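Local coordinates for protein methyltransferase (Thermus thermophilus, PDB 1WS6) that probably transfers a methyl group from S-adenosylmethionine to a guanine of ribosomal RNA, as RsmD-type relatives do, at residues G129-S134 against Y143-P148. Residues are numbered along the deposited sequence; the frame is centred on the assembly and turned at random.
Sequences GELLAS and YVLQHP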
# COMPACT_ATOMS: atom_id res chain seq x y z
N GLY A 129 7.22 -12.57 -2.52
CA GLY A 129 8.30 -13.30 -1.89
C GLY A 129 9.43 -12.38 -1.48
O GLY A 129 9.98 -12.51 -0.39
N GLU A 130 9.76 -11.43 -2.35
CA GLU A 130 10.82 -10.47 -2.08
C GLU A 130 10.44 -9.56 -0.90
O GLU A 130 11.28 -9.28 -0.04
CB GLU A 130 11.09 -9.62 -3.32
CG GLU A 130 11.75 -10.39 -4.45
CD GLU A 130 13.21 -10.72 -4.17
OE1 GLU A 130 13.78 -11.56 -4.92
OE2 GLU A 130 13.81 -10.14 -3.23
N LEU A 131 9.20 -9.10 -0.88
CA LEU A 131 8.74 -8.23 0.20
C LEU A 131 8.83 -9.00 1.52
O LEU A 131 9.40 -8.52 2.50
CB LEU A 131 7.29 -7.82 -0.03
CG LEU A 131 6.78 -6.50 0.57
CD1 LEU A 131 5.27 -6.61 0.74
CD2 LEU A 131 7.44 -6.20 1.90
N LEU A 132 8.28 -10.21 1.53
CA LEU A 132 8.29 -11.05 2.72
C LEU A 132 9.70 -11.33 3.22
O LEU A 132 9.93 -11.38 4.43
CB LEU A 132 7.57 -12.37 2.42
CG LEU A 132 6.15 -12.16 1.88
CD1 LEU A 132 5.64 -13.42 1.21
CD2 LEU A 132 5.24 -11.72 3.00
N ALA A 133 10.65 -11.48 2.30
CA ALA A 133 12.04 -11.75 2.67
C ALA A 133 12.79 -10.54 3.22
O ALA A 133 13.74 -10.69 3.98
CB ALA A 133 12.79 -12.31 1.46
N SER A 134 12.36 -9.34 2.83
CA SER A 134 13.00 -8.10 3.28
C SER A 134 12.98 -8.00 4.80
O SER A 134 13.86 -7.37 5.38
CB SER A 134 12.29 -6.87 2.70
OG SER A 134 11.10 -6.58 3.43
N TYR A 143 1.78 -8.00 6.48
CA TYR A 143 2.17 -7.90 5.08
C TYR A 143 0.83 -8.15 4.41
O TYR A 143 0.20 -9.18 4.64
CB TYR A 143 3.15 -8.99 4.64
CG TYR A 143 4.59 -8.80 5.06
CD1 TYR A 143 5.10 -9.42 6.19
CD2 TYR A 143 5.44 -7.97 4.32
CE1 TYR A 143 6.40 -9.24 6.58
CE2 TYR A 143 6.76 -7.78 4.71
CZ TYR A 143 7.23 -8.42 5.84
OH TYR A 143 8.53 -8.22 6.25
N VAL A 144 0.37 -7.20 3.61
CA VAL A 144 -0.89 -7.36 2.93
C VAL A 144 -0.62 -7.37 1.44
O VAL A 144 -0.03 -6.43 0.90
CB VAL A 144 -1.86 -6.22 3.25
CG1 VAL A 144 -3.16 -6.43 2.48
CG2 VAL A 144 -2.11 -6.17 4.76
N LEU A 145 -1.07 -8.42 0.77
CA LEU A 145 -0.83 -8.55 -0.66
C LEU A 145 -2.15 -8.55 -1.44
O LEU A 145 -3.05 -9.33 -1.12
CB LEU A 145 -0.06 -9.85 -0.89
CG LEU A 145 0.98 -10.15 0.22
CD1 LEU A 145 1.55 -11.56 0.10
CD2 LEU A 145 2.10 -9.12 0.16
N GLN A 146 -2.29 -7.66 -2.42
CA GLN A 146 -3.51 -7.63 -3.23
C GLN A 146 -3.19 -8.30 -4.55
O GLN A 146 -2.12 -8.10 -5.10
CB GLN A 146 -4.00 -6.20 -3.50
CG GLN A 146 -5.23 -6.16 -4.39
CD GLN A 146 -5.67 -4.75 -4.77
OE1 GLN A 146 -5.95 -4.47 -5.95
NE2 GLN A 146 -5.76 -3.86 -3.78
N HIS A 147 -4.12 -9.10 -5.06
CA HIS A 147 -3.88 -9.83 -6.30
C HIS A 147 -5.18 -10.41 -6.85
O HIS A 147 -6.22 -10.36 -6.20
CB HIS A 147 -2.92 -10.97 -6.01
CG HIS A 147 -3.38 -11.85 -4.88
ND1 HIS A 147 -4.42 -12.74 -5.01
CD2 HIS A 147 -2.97 -11.94 -3.59
CE1 HIS A 147 -4.64 -13.34 -3.86
NE2 HIS A 147 -3.77 -12.87 -2.98
N PRO A 148 -5.14 -10.97 -8.06
CA PRO A 148 -6.39 -11.55 -8.58
C PRO A 148 -6.76 -12.76 -7.73
O PRO A 148 -5.90 -13.56 -7.36
CB PRO A 148 -6.04 -11.90 -10.03
CG PRO A 148 -4.53 -11.97 -10.05
CD PRO A 148 -4.11 -10.89 -9.11
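The ring of Tyr143 meets Leu131 and Leu132, and with this contact helix 126-134 packs on strand 141-148 of the seven-stranded sheet. The 3-2-1-4-5-7-6 strand order, with antiparallel 164-170 beside 141-148, identifies the Rossmann-like class I methyltransferase fold. The helix precedes its strand in the crossover from parallel strand 111-116, consistent with the 174° between the local axes, which approach to 9.9 Å.

Apolar contacts carry the interface, and no hydrogen bond links the two segments. Leu132 supplies a CH-pi contact: its CD2 stands 4.0 Å from the centroid of the Tyr143 ring and 26° off the normal, displaced toward the CG end, where CD2 to Tyr143 CG is 3.6 Å. Leu131 instead meets the ring's edge, with CD2 near the ring plane and 3.3 Å from Tyr143 CE2. Neighbouring positions on the helix separate the two leucines; from there Leu132, with CG beside its own backbone N (chi1 -55°), brings CD2 over the ring, while Leu131, with CG opposite its own N (chi1 -154°), reaches the edge. Farther along the strand, Leu131 CD1 lies 4.1 Å from Leu145 CD2, the two side chains running past each other in opposite directions. Beyond this pair, Leu131 also touches Met116 of strand 111-116, and Phe128, earlier in the helix, packs on Leu145 and His147.

The two hydroxyls near the interface have backbone partners. That of Tyr143 is hydrogen-bonded with the backbone N of Val137. Ser134 OG is hydrogen-bonded with Leu136 N and donates to Leu131 O at 2.7 Å, in the carbonyl plane.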